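Local structure of peptidase S8 and S53, subtilisin, kexin, sedolisin (Mycobacterium smegmatis, 4KG7) at residues Ala264-Ser267 with Thr268-Ser272; Val344-Arg347 with Leu348-Ala352; Ser358-Asn361 with Leu362-Ala365. The protein is a mycosin serine protease of the subtilisin family that belongs to the mycobacterial ESX-3 type VII secretion system and probably cleaves proteins there. All blocks are in the same frame, centred on the assembly; numbering follows the deposited sequence.

Interaction 1 of 3, residues Ala264-Ser267 with Thr268-Ser272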
loop_
_atom_site.group_PDB
_atom_site.type_symbol
_atom_site.label_atom_id
_atom_site.label_comp_id
_atom_site.label_asym_id
_atom_site.label_seq_id
_atom_site.Cartn_x
_atom_site.Cartn_y
_atom_site.Cartn_z
ATOM N N ALA A 264 -2.234 9.639 4.426
ATOM C CA ALA A 264 -0.955 9.995 5.055
ATOM C C ALA A 264 -1.152 11.111 6.084
ATOM O O ALA A 264 -1.922 12.041 5.864
ATOM C CB ALA A 264 0.033 10.442 4.019
ATOM N N VAL A 265 -0.480 10.967 7.218
ATOM C CA VAL A 265 -0.366 12.034 8.204
ATOM C C VAL A 265 1.075 12.440 8.417
ATOM O O VAL A 265 2.022 11.676 8.156
ATOM C CB VAL A 265 -1.025 11.673 9.556
ATOM C CG1 VAL A 265 -2.537 11.598 9.441
ATOM C CG2 VAL A 265 -0.426 10.381 10.124
ATOM N N ASP A 266 1.254 13.674 8.877
ATOM C CA ASP A 266 2.537 14.096 9.393
ATOM C C ASP A 266 2.847 13.415 10.750
ATOM O O ASP A 266 2.043 12.644 11.258
ATOM C CB ASP A 266 2.617 15.652 9.394
ATOM C CG ASP A 266 1.731 16.334 10.422
ATOM O OD1 ASP A 266 1.328 15.738 11.426
ATOM O OD2 ASP A 266 1.507 17.546 10.216
ATOM N N SER A 267 4.027 13.654 11.302
ATOM C CA SER A 267 4.393 12.932 12.547
ATOM C C SER A 267 3.514 13.302 13.757
ATOM O O SER A 267 3.516 12.554 14.740
ATOM C CB SER A 267 5.873 13.109 12.874
ATOM O OG SER A 267 6.214 14.479 12.968
ATOM N N THR A 268 2.793 14.444 13.691
ATOM C CA THR A 268 1.831 14.868 14.744
ATOM C C THR A 268 0.440 14.290 14.554
ATOM O O THR A 268 -0.434 14.511 15.400
ATOM C CB THR A 268 1.682 16.421 14.911
ATOM O OG1 THR A 268 0.793 16.977 13.919
ATOM C CG2 THR A 268 3.040 17.143 14.885
ATOM N N GLY A 269 0.196 13.586 13.443
ATOM C CA GLY A 269 -1.082 12.981 13.194
ATOM C C GLY A 269 -2.038 13.827 12.368
ATOM O O GLY A 269 -3.168 13.441 12.177
ATOM N N GLN A 270 -1.563 14.959 11.841
ATOM C CA GLN A 270 -2.405 15.774 10.978
ATOM C C GLN A 270 -2.337 15.292 9.527
ATOM O O GLN A 270 -1.303 14.838 9.069
ATOM C CB GLN A 270 -1.977 17.238 11.027
ATOM C CG GLN A 270 -2.102 17.857 12.404
ATOM C CD GLN A 270 -3.547 17.966 12.857
ATOM O OE1 GLN A 270 -4.475 17.903 12.043
ATOM N NE2 GLN A 270 -3.743 18.167 14.120
ATOM N N PRO A 271 -3.445 15.449 8.792
ATOM C CA PRO A 271 -3.440 15.068 7.369
ATOM C C PRO A 271 -2.247 15.668 6.621
ATOM O O PRO A 271 -2.000 16.856 6.729
ATOM C CB PRO A 271 -4.737 15.674 6.851
ATOM C CG PRO A 271 -5.647 15.679 8.012
ATOM C CD PRO A 271 -4.763 15.971 9.202
ATOM N N SER A 272 -1.506 14.861 5.884
ATOM C CA SER A 272 -0.446 15.381 5.044
ATOM C C SER A 272 -0.999 16.256 3.929
ATOM O O SER A 272 -2.074 15.999 3.417
ATOM C CB SER A 272 0.325 14.232 4.415
ATOM O OG SER A 272 1.055 13.507 5.405
#

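Interaction 2 of 3, residues Val344-Arg347 with Leu348-Ala352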
loop_
_atom_site.group_PDB
_atom_site.type_symbol
_atom_site.label_atom_id
_atom_site.label_comp_id
_atom_site.label_asym_id
_atom_site.label_seq_id
_atom_site.Cartn_x
_atom_site.Cartn_y
_atom_site.Cartn_z
ATOM N N VAL A 344 -10.517 -7.631 11.885
ATOM C CA VAL A 344 -9.235 -6.964 12.002
ATOM C C VAL A 344 -9.345 -5.521 11.533
ATOM O O VAL A 344 -8.844 -4.610 12.204
ATOM C CB VAL A 344 -8.141 -7.706 11.194
ATOM C CG1 VAL A 344 -6.852 -6.896 11.126
ATOM C CG2 VAL A 344 -7.867 -9.079 11.789
ATOM N N VAL A 345 -10.024 -5.311 10.410
ATOM C CA VAL A 345 -10.223 -3.961 9.909
ATOM C C VAL A 345 -11.017 -3.126 10.938
ATOM O O VAL A 345 -10.684 -2.000 11.223
ATOM C CB VAL A 345 -10.878 -3.969 8.506
ATOM C CG1 VAL A 345 -11.343 -2.564 8.119
ATOM C CG2 VAL A 345 -9.894 -4.529 7.479
ATOM N N HIS A 346 -12.076 -3.693 11.495
ATOM C CA HIS A 346 -12.863 -3.008 12.522
ATOM C C HIS A 346 -11.997 -2.617 13.714
ATOM O O HIS A 346 -12.090 -1.509 14.237
ATOM C CB HIS A 346 -14.012 -3.925 12.973
ATOM C CG HIS A 346 -14.860 -3.354 14.067
ATOM N ND1 HIS A 346 -15.905 -2.482 13.833
ATOM C CD2 HIS A 346 -14.813 -3.531 15.404
ATOM C CE1 HIS A 346 -16.480 -2.178 14.981
ATOM N NE2 HIS A 346 -15.816 -2.771 15.951
ATOM N N ARG A 347 -11.146 -3.519 14.147
ATOM C CA ARG A 347 -10.270 -3.253 15.271
ATOM C C ARG A 347 -9.311 -2.085 14.948
ATOM O O ARG A 347 -9.022 -1.238 15.789
ATOM C CB ARG A 347 -9.530 -4.545 15.580
ATOM C CG ARG A 347 -8.508 -4.491 16.678
ATOM C CD ARG A 347 -8.105 -5.905 17.062
ATOM N NE ARG A 347 -9.069 -6.532 17.964
ATOM C CZ ARG A 347 -9.042 -6.459 19.294
ATOM N NH1 ARG A 347 -8.099 -5.763 19.934
ATOM N NH2 ARG A 347 -9.988 -7.074 19.987
ATOM N N LEU A 348 -8.775 -2.079 13.725
ATOM C CA LEU A 348 -7.841 -1.032 13.337
ATOM C C LEU A 348 -8.546 0.308 13.298
ATOM O O LEU A 348 -8.015 1.333 13.778
ATOM C CB LEU A 348 -7.250 -1.365 11.980
ATOM C CG LEU A 348 -6.273 -2.547 11.956
ATOM C CD1 LEU A 348 -5.899 -2.879 10.539
ATOM C CD2 LEU A 348 -5.023 -2.261 12.772
ATOM N N THR A 349 -9.721 0.350 12.679
ATOM C CA THR A 349 -10.394 1.644 12.521
ATOM C C THR A 349 -11.033 2.127 13.825
ATOM O O THR A 349 -10.991 3.308 14.128
ATOM C CB THR A 349 -11.432 1.651 11.397
ATOM O OG1 THR A 349 -12.446 0.670 11.672
ATOM C CG2 THR A 349 -10.809 1.368 10.061
ATOM N N THR A 350 -11.611 1.231 14.608
ATOM C CA THR A 350 -12.327 1.671 15.818
ATOM C C THR A 350 -11.364 2.156 16.894
ATOM O O THR A 350 -11.764 2.905 17.795
ATOM C CB THR A 350 -13.216 0.543 16.372
ATOM O OG1 THR A 350 -12.414 -0.527 16.835
ATOM C CG2 THR A 350 -14.140 0.047 15.338
ATOM N N THR A 351 -10.087 1.778 16.789
ATOM C CA THR A 351 -9.072 2.198 17.776
ATOM C C THR A 351 -8.131 3.285 17.265
ATOM O O THR A 351 -7.219 3.690 17.971
ATOM C CB THR A 351 -8.205 1.015 18.271
ATOM O OG1 THR A 351 -7.441 0.455 17.186
ATOM C CG2 THR A 351 -9.071 -0.071 18.896
ATOM N N ALA A 352 -8.369 3.771 16.061
ATOM C CA ALA A 352 -7.509 4.826 15.498
ATOM C C ALA A 352 -7.760 6.149 16.246
ATOM O O ALA A 352 -8.774 6.299 16.960
ATOM C CB ALA A 352 -7.769 4.965 14.010
#

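Interaction 3 of 3, residues Ser358-Asn361 with Leu362-Ala365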
loop_
_atom_site.group_PDB
_atom_site.type_symbol
_atom_site.label_atom_id
_atom_site.label_comp_id
_atom_site.label_asym_id
_atom_site.label_seq_id
_atom_site.Cartn_x
_atom_site.Cartn_y
_atom_site.Cartn_z
ATOM N N SER A 358 -16.730 11.680 12.984
ATOM C CA SER A 358 -17.202 11.140 11.701
ATOM C C SER A 358 -15.964 10.986 10.826
ATOM O O SER A 358 -15.031 11.792 10.948
ATOM C CB SER A 358 -18.195 12.075 11.002
ATOM O OG SER A 358 -19.515 11.898 11.501
ATOM N N PRO A 359 -15.943 9.966 9.951
ATOM C CA PRO A 359 -14.704 9.743 9.199
ATOM C C PRO A 359 -14.337 10.928 8.316
ATOM O O PRO A 359 -15.186 11.667 7.818
ATOM C CB PRO A 359 -14.996 8.494 8.360
ATOM C CG PRO A 359 -16.484 8.499 8.226
ATOM C CD PRO A 359 -17.001 9.034 9.526
ATOM N N SER A 360 -13.038 11.138 8.213
ATOM C CA SER A 360 -12.460 12.177 7.396
ATOM C C SER A 360 -12.215 11.603 6.001
ATOM O O SER A 360 -11.782 10.463 5.878
ATOM C CB SER A 360 -11.113 12.534 8.012
ATOM O OG SER A 360 -10.308 13.285 7.121
ATOM N N ASN A 361 -12.456 12.385 4.957
ATOM C CA ASN A 361 -12.080 11.946 3.625
ATOM C C ASN A 361 -10.578 12.088 3.372
ATOM O O ASN A 361 -10.067 11.644 2.344
ATOM C CB ASN A 361 -12.910 12.652 2.562
ATOM C CG ASN A 361 -14.320 12.093 2.442
ATOM O OD1 ASN A 361 -14.787 11.274 3.253
ATOM N ND2 ASN A 361 -15.006 12.516 1.391
ATOM N N LEU A 362 -9.869 12.729 4.303
ATOM C CA LEU A 362 -8.405 12.777 4.218
ATOM C C LEU A 362 -7.755 11.591 4.940
ATOM O O LEU A 362 -6.856 10.959 4.427
ATOM C CB LEU A 362 -7.884 14.104 4.786
ATOM C CG LEU A 362 -8.278 15.366 4.037
ATOM C CD1 LEU A 362 -7.905 16.557 4.920
ATOM C CD2 LEU A 362 -7.618 15.440 2.667
ATOM N N ILE A 363 -8.214 11.305 6.150
ATOM C CA ILE A 363 -7.529 10.341 7.017
ATOM C C ILE A 363 -8.444 9.282 7.634
ATOM O O ILE A 363 -8.013 8.507 8.488
ATOM C CB ILE A 363 -6.653 11.044 8.081
ATOM C CG1 ILE A 363 -7.512 11.875 9.019
ATOM C CG2 ILE A 363 -5.565 11.867 7.397
ATOM C CD1 ILE A 363 -6.732 12.450 10.191
ATOM N N GLY A 364 -9.700 9.221 7.190
ATOM C CA GLY A 364 -10.601 8.157 7.656
ATOM C C GLY A 364 -10.821 8.290 9.148
ATOM O O GLY A 364 -11.156 9.381 9.627
ATOM N N ALA A 365 -10.667 7.181 9.871
ATOM C CA ALA A 365 -10.746 7.169 11.331
ATOM C C ALA A 365 -9.510 7.765 12.017
ATOM O O ALA A 365 -9.428 7.789 13.247
ATOM C CB ALA A 365 -11.012 5.735 11.815
#

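Interaction 1 of 3, residues Ala264-Ser267 with Thr268-Ser272
Asp-266 and Gly-269 close a local type I beta turn with a G1 beta bulge, a tight reversal just beyond strand 259-265 of the central parallel sheet. Gly-269 N bonds to Asp-266 O at 3.0 Å, and Asp-266 N gives its hydrogen to Gln-270 O at 2.8 Å. Further down, Ser-272 N reaches Ala-264 O at 2.9 Å in an almost straight bond. Glycine suits the bulge because its phi of 94° would jam a side chain against the preceding carbonyl. The turn is filled by the Asp-266 carboxylate: with chi1 at 70°, CG sits between the backbone N and the carbonyl carbon, which brings OD1 back over the chain. The hydroxyl of Thr-268 donates from OG1 to Asp-266 OD1 at 2.8 Å, on the syn side and only slightly out of the carboxylate plane. Gln-270 N comes to the same OD1 from well above the opposite face, at 3.0 Å, while Thr-268 N adds a weak bond. Val-265 CG1 lies 3.4 Å from Gly-269 O, and the buried side chain packs on Met-367. Ser-272 OG bonds to Glu-288. Donors on OD1 probably stabilise negative charge and fix the carboxylate's rotation, while nearby Glu-288 would probably disfavour that charge.

Interaction 2 of 3, residues Val344-Arg347 with Leu348-Ala352
Thr-350 lays its CG2 methyl over the centre of one face of the His-346 imidazole, one turn back along helix 341-350, at the C-terminal end of this helix of the subtilisin fold. The CH-pi contact puts CG2 3.3 Å from the ring centroid and 13° off the ring normal, although CG2 is also modelled too close to His-346 O, so the exact spacing is doubtful. His-346 offers this face because its CG stands opposite the backbone N across the CA-CB bond (chi1 178°), swinging the ring along the outer surface toward the helix end. Regular helical bonds run beneath: Leu-348 N to Val-344 O at 3.0 Å, and Thr-349 N to Val-345 O at 2.9 Å. On the inner side Val-344 and Leu-348 lie side by side, CG1 of the former 4.2 Å from CD1 of the latter. Branched aliphatic residues suit this face, which rests on Val-328 and Val-332 of helix 318-335. Arg-347 points away from the contact, its chain bent at chi3, and makes a cation-pi contact with Phe-336 while donating through NH1 to the carbonyls of Ala-373 and Trp-376. Past Thr-350 the helix ends and the backbone bond from Thr-351 N to Arg-347 O is weak, 3.4 Å long. Threonine is apt because its hydroxyl gives that carbonyl a stronger donor: Thr-351 OG1 meets Arg-347 O at 2.7 Å, in the carbonyl plane.

Interaction 3 of 3, residues Ser358-Asn361 with Leu362-Ala365
Ser-360, Leu-362 and Gly-364 shape a tight hairpin-like loop, closed by a single bridge, in which Ser-360 and Gly-364 form an antiparallel hydrogen-bonded pair around a three-residue tip, Asn-361 to Ile-363. Ser-360 N meets Gly-364 O at 2.9 Å, nearly straight, and Gly-364 N returns to Ser-360 O at 2.8 Å along a more bent path, 135° at the hydrogen. The tip is held from within by the serine hydroxyl. With OG swung to the far side of CB from the backbone N (chi1 165°), it points into the loop and accepts two backbone hydrogens, from Leu-362 N at 2.9 Å and from Ile-363 N at 3.0 Å. The first of these makes an ST turn. A small hydroxyl residue fits, since one compact acceptor serves both inward amides. Leu-362 sets its CB 3.5 Å from Ser-360 OG, close beside the two bonds, and its side chain packs on Pro-271 and Ala-277. Ile-363 brings CG1 to 3.7 Å from the same oxygen. Gly-364 has a positive phi of 63°, which favours glycine. Asn-361 turns its amide away from the loop, to Arg-241 O through ND2. The loop lies between helices 341-350 and 370-375 in sequence, and backbone hydrogen bonds between Asn-361 and Gly-278 and between Ala-365 and Gly-282 join it to the approach and the start of strand 281-286.

In the fold
From the N terminus the three contacts follow in series, and none crosses or encloses another. Interaction 1 closes the reversal where strand 259-265 leaves the parallel sheet, on the way to its neighbour, strand 281-286. Interaction 2 finishes helix 341-350, and interaction 3 closes the loop leading on to helix 370-375. That loop is the middle piece: Ile-363 CG2 packs 3.7 Å from Val-265 CG1 and 3.8 Å from Pro-271 CA, tying it to interaction 1. At its other end Ala-365 CB lies 3.4 Å from Thr-349 O, against the helix terminus. Interactions 1 and 2 do not touch, their nearest atoms being about 10 Å apart.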